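Long-range contact in citryl-spermidine/3,4-dihydroxybenzoyl-citryl-spermidine:spermidine ligase (Bacillus anthracis, PDB 3TO3), which catalyses the ATP-dependent condensation of spermidine with citryl-spermidine intermediates in the biosynthesis of the siderophore petrobactin: residues D60-G72 with I83-I97. Numbering follows the deposited sequence.
Sequences DEDNKSVTYECYG and IDSLIVRVQDGKQEI
Ile83 pairs with Gly72 near the C-terminal end of strand 65-74, and its CD1 lies 3.8 Å from Cys70 SG. Asp84 N then bonds to Tyr71 O. Ser85 interrupts the regular pairing. Its OG sits between its own backbone N and carbonyl carbon (chi1 84°), where it accepts a nearly straight bond from Tyr71 N at 2.9 Å. A side chain thus stands in for a backbone carbonyl where the register shifts by two residues. Ile87 CG1 packs on Cys70 CB, on the side facing helix 18-37.

Regular antiparallel pairing resumes at Val88. Val88 and Glu69 exchange two backbone bonds, and so do Val90 and Thr67. Between them, the extended Arg89 chain crosses the Tyr68 ring at a slant, with CB 3.5 Å from Tyr68 CE1, and the guanidinium plane is turned 71° from the ring. Val66 CG2 sits over the centre of one guanidinium face, 3.5 Å above the plane, and Tyr68 OH lies at the guanidinium edge. Glu106 of helix 100-110 takes both Arg89 NE and Tyr68 OH.

Gln91 reaches back to the 60-63 turn. Its NE2 donates to Asp60 OD2 at 3.1 Å, from above the carboxylate plane, and more weakly to Ser65 O. Asp60 OD1 accepts Lys64 N, so this carboxylate ties the turn to the loop that follows strand 88-90. Lys64 runs past the Gln91 amide to a long, doubtful salt bridge with one conformer of Asp92. After the 91-93 turn, on the second strand of the hairpin, Lys94 NZ reaches Glu69 OE1 at 3.3 Å.

The chemistry is divided: Ile83, Ile87 and the Glu106-held pair of Arg89 and Tyr68 face the helices, while Val90 packs on Glu69 on the other face, where the weak Lys94 salt bridge probably adds little to the backbone pairing.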
# COMPACT_ATOMS: atom_id res chain seq x y z
N ASP B 60 2.13 -25.80 15.43
CA ASP B 60 1.03 -25.50 14.52
C ASP B 60 -0.01 -24.66 15.24
O ASP B 60 0.19 -24.29 16.39
CB ASP B 60 0.42 -26.76 13.90
CG ASP B 60 -0.21 -27.69 14.91
OD1 ASP B 60 -0.49 -27.28 16.06
OD2 ASP B 60 -0.46 -28.85 14.53
N GLU B 61 -1.09 -24.33 14.56
CA GLU B 61 -2.07 -23.41 15.15
C GLU B 61 -2.81 -24.00 16.36
O GLU B 61 -3.31 -23.27 17.21
CB GLU B 61 -3.03 -22.88 14.09
CG GLU B 61 -3.44 -23.90 13.03
CD GLU B 61 -4.46 -23.33 12.06
OE1 GLU B 61 -4.96 -24.11 11.21
OE2 GLU B 61 -4.77 -22.12 12.13
N ASP B 62 -2.82 -25.33 16.46
CA ASP B 62 -3.39 -26.05 17.60
C ASP B 62 -2.31 -26.26 18.66
O ASP B 62 -2.47 -27.03 19.60
CB ASP B 62 -3.99 -27.38 17.17
CG ASP B 62 -4.78 -27.27 15.89
OD1 ASP B 62 -5.40 -26.21 15.68
OD2 ASP B 62 -4.76 -28.23 15.09
N ASN B 63 -1.17 -25.62 18.43
CA ASN B 63 -0.11 -25.60 19.43
C ASN B 63 0.47 -26.99 19.61
O ASN B 63 0.93 -27.35 20.70
CB ASN B 63 -0.68 -25.09 20.76
CG ASN B 63 0.38 -24.48 21.64
OD1 ASN B 63 0.65 -24.98 22.73
ND2 ASN B 63 1.02 -23.40 21.16
N LYS B 64 0.46 -27.77 18.53
CA LYS B 64 1.09 -29.08 18.51
C LYS B 64 2.46 -28.97 17.81
O LYS B 64 2.60 -28.29 16.77
CB LYS B 64 0.20 -30.13 17.83
CG LYS B 64 0.76 -31.55 17.88
CD LYS B 64 0.02 -32.50 16.93
CE LYS B 64 0.93 -33.66 16.51
NZ LYS B 64 0.29 -34.65 15.58
N SER B 65 3.46 -29.63 18.39
CA SER B 65 4.80 -29.47 17.87
C SER B 65 4.95 -29.99 16.43
O SER B 65 4.29 -30.93 15.99
CB SER B 65 5.85 -30.06 18.82
OG SER B 65 5.98 -31.45 18.66
N VAL B 66 5.82 -29.32 15.70
CA VAL B 66 6.12 -29.69 14.34
C VAL B 66 7.62 -29.51 14.19
O VAL B 66 8.22 -28.76 14.95
CB VAL B 66 5.35 -28.78 13.37
CG1 VAL B 66 6.03 -27.43 13.25
CG2 VAL B 66 5.24 -29.42 12.02
N THR B 67 8.22 -30.18 13.22
CA THR B 67 9.65 -30.06 12.97
C THR B 67 9.91 -29.86 11.48
O THR B 67 9.31 -30.56 10.65
CB THR B 67 10.42 -31.29 13.50
OG1 THR B 67 10.66 -31.13 14.90
CG2 THR B 67 11.76 -31.45 12.83
N TYR B 68 10.79 -28.92 11.14
CA TYR B 68 11.29 -28.77 9.77
C TYR B 68 12.70 -29.32 9.64
O TYR B 68 13.56 -29.01 10.45
CB TYR B 68 11.24 -27.32 9.33
CG TYR B 68 9.83 -26.80 9.22
CD1 TYR B 68 9.13 -26.94 8.05
CD2 TYR B 68 9.19 -26.21 10.31
CE1 TYR B 68 7.86 -26.49 7.93
CE2 TYR B 68 7.89 -25.75 10.21
CZ TYR B 68 7.24 -25.89 9.00
OH TYR B 68 5.96 -25.46 8.80
N GLU B 69 12.93 -30.13 8.60
CA GLU B 69 14.20 -30.84 8.45
C GLU B 69 14.85 -30.50 7.13
O GLU B 69 14.18 -30.42 6.11
CB GLU B 69 13.98 -32.35 8.44
CG GLU B 69 13.74 -32.97 9.79
CD GLU B 69 13.63 -34.50 9.74
OE1 GLU B 69 13.83 -35.09 8.64
OE2 GLU B 69 13.34 -35.10 10.80
N CYS B 70 16.16 -30.33 7.16
CA CYS B 70 16.92 -30.23 5.93
C CYS B 70 18.38 -30.52 6.17
O CYS B 70 18.86 -30.42 7.29
CB CYS B 70 16.74 -28.85 5.31
SG CYS B 70 17.15 -27.52 6.37
N TYR B 71 19.08 -30.88 5.09
CA TYR B 71 20.51 -31.12 5.12
C TYR B 71 21.26 -29.90 4.57
O TYR B 71 20.81 -29.25 3.62
CB TYR B 71 20.85 -32.36 4.29
CG TYR B 71 20.58 -33.69 4.99
CD1 TYR B 71 19.41 -34.41 4.75
CD2 TYR B 71 21.49 -34.22 5.89
CE1 TYR B 71 19.16 -35.63 5.40
CE2 TYR B 71 21.26 -35.44 6.53
CZ TYR B 71 20.09 -36.13 6.29
OH TYR B 71 19.86 -37.36 6.92
N GLY B 72 22.40 -29.58 5.16
CA GLY B 72 23.24 -28.53 4.62
C GLY B 72 24.62 -28.55 5.22
O GLY B 72 25.01 -29.51 5.86
N ILE B 83 22.08 -24.61 2.39
CA ILE B 83 21.08 -25.67 2.57
C ILE B 83 20.96 -26.47 1.26
O ILE B 83 20.57 -25.93 0.25
CB ILE B 83 19.69 -25.11 2.95
CG1 ILE B 83 19.69 -24.41 4.33
CG2 ILE B 83 18.66 -26.23 2.93
CD1 ILE B 83 20.08 -25.32 5.50
N ASP B 84 21.33 -27.75 1.29
CA ASP B 84 21.44 -28.56 0.08
C ASP B 84 20.20 -29.40 -0.28
O ASP B 84 20.17 -30.03 -1.33
CB ASP B 84 22.66 -29.48 0.17
CG ASP B 84 23.95 -28.70 0.48
OD1 ASP B 84 24.18 -27.64 -0.17
OD2 ASP B 84 24.74 -29.12 1.36
N SER B 85 19.18 -29.41 0.58
CA SER B 85 18.07 -30.34 0.37
C SER B 85 16.79 -29.59 0.57
O SER B 85 16.79 -28.57 1.24
CB SER B 85 18.13 -31.52 1.35
OG SER B 85 17.54 -31.19 2.60
N LEU B 86 15.69 -30.11 0.04
CA LEU B 86 14.39 -29.49 0.23
C LEU B 86 14.05 -29.36 1.73
O LEU B 86 14.52 -30.13 2.56
CB LEU B 86 13.31 -30.35 -0.43
CG LEU B 86 13.32 -30.47 -1.96
CD1 LEU B 86 12.14 -31.35 -2.41
CD2 LEU B 86 13.23 -29.09 -2.60
N ILE B 87 13.25 -28.37 2.06
CA ILE B 87 12.82 -28.20 3.43
C ILE B 87 11.50 -28.90 3.69
O ILE B 87 10.47 -28.57 3.09
CB ILE B 87 12.79 -26.71 3.80
CG1 ILE B 87 14.23 -26.18 3.83
CG2 ILE B 87 12.08 -26.51 5.14
CD1 ILE B 87 14.39 -24.92 3.17
N VAL B 88 11.56 -29.88 4.59
CA VAL B 88 10.47 -30.82 4.83
C VAL B 88 9.82 -30.59 6.19
O VAL B 88 10.52 -30.46 7.22
CB VAL B 88 10.98 -32.27 4.80
CG1 VAL B 88 9.85 -33.23 5.04
CG2 VAL B 88 11.64 -32.55 3.46
N ARG B 89 8.50 -30.56 6.20
CA ARG B 89 7.75 -30.43 7.43
C ARG B 89 7.38 -31.80 7.98
O ARG B 89 6.70 -32.59 7.33
CB ARG B 89 6.48 -29.62 7.19
CG ARG B 89 5.63 -29.36 8.44
CD ARG B 89 4.42 -28.55 8.04
NE ARG B 89 3.60 -28.08 9.15
CZ ARG B 89 2.60 -28.76 9.69
NH1 ARG B 89 2.33 -30.00 9.27
NH2 ARG B 89 1.89 -28.22 10.67
N VAL B 90 7.83 -32.09 9.20
CA VAL B 90 7.54 -33.38 9.83
C VAL B 90 6.60 -33.28 11.02
O VAL B 90 6.93 -32.67 12.04
CB VAL B 90 8.82 -34.03 10.32
CG1 VAL B 90 8.52 -35.44 10.83
CG2 VAL B 90 9.84 -34.03 9.20
N GLN B 91 5.39 -33.81 10.86
CA GLN B 91 4.53 -34.00 12.01
C GLN B 91 4.05 -35.44 12.10
O GLN B 91 4.57 -36.25 12.87
CB GLN B 91 3.34 -33.06 11.88
CG GLN B 91 2.35 -33.14 13.02
CD GLN B 91 1.44 -31.94 13.02
OE1 GLN B 91 0.61 -31.78 12.12
NE2 GLN B 91 1.62 -31.07 14.01
N ASP B 92 3.07 -35.78 11.28
CA ASP B 92 2.64 -37.16 11.22
C ASP B 92 3.43 -37.80 10.11
O ASP B 92 4.21 -38.72 10.34
CB ASP B 92 1.13 -37.27 11.02
CG ASP B 92 0.35 -37.15 12.33
OD1 ASP B 92 0.99 -37.19 13.41
OD2 ASP B 92 -0.90 -37.04 12.28
N GLY B 93 3.26 -37.29 8.89
CA GLY B 93 4.07 -37.73 7.79
C GLY B 93 5.11 -36.66 7.53
O GLY B 93 5.34 -35.76 8.35
N LYS B 94 5.74 -36.78 6.37
CA LYS B 94 6.75 -35.85 5.94
C LYS B 94 6.25 -35.22 4.64
O LYS B 94 5.72 -35.92 3.77
CB LYS B 94 8.05 -36.60 5.71
CG LYS B 94 8.72 -37.05 6.97
CD LYS B 94 10.13 -37.59 6.68
CE LYS B 94 11.07 -37.41 7.89
NZ LYS B 94 12.46 -37.92 7.65
N GLN B 95 6.36 -33.91 4.53
CA GLN B 95 6.01 -33.25 3.28
C GLN B 95 6.86 -32.00 3.04
O GLN B 95 7.11 -31.21 3.95
CB GLN B 95 4.52 -32.90 3.26
CG GLN B 95 4.06 -32.28 1.94
CD GLN B 95 2.58 -31.92 1.93
OE1 GLN B 95 1.86 -32.15 2.92
NE2 GLN B 95 2.11 -31.34 0.83
N GLU B 96 7.28 -31.81 1.80
CA GLU B 96 7.99 -30.60 1.44
C GLU B 96 7.08 -29.43 1.74
O GLU B 96 5.89 -29.46 1.41
CB GLU B 96 8.33 -30.62 -0.04
CG GLU B 96 8.86 -29.28 -0.58
CD GLU B 96 9.07 -29.28 -2.10
OE1 GLU B 96 9.48 -28.20 -2.59
OE2 GLU B 96 8.83 -30.32 -2.80
N ILE B 97 7.62 -28.38 2.35
CA ILE B 97 6.79 -27.24 2.72
C ILE B 97 6.33 -26.44 1.49
O ILE B 97 7.12 -26.14 0.61
CB ILE B 97 7.48 -26.33 3.75
CG1 ILE B 97 6.54 -25.18 4.12
CG2 ILE B 97 8.77 -25.83 3.24
CD1 ILE B 97 5.14 -25.66 4.67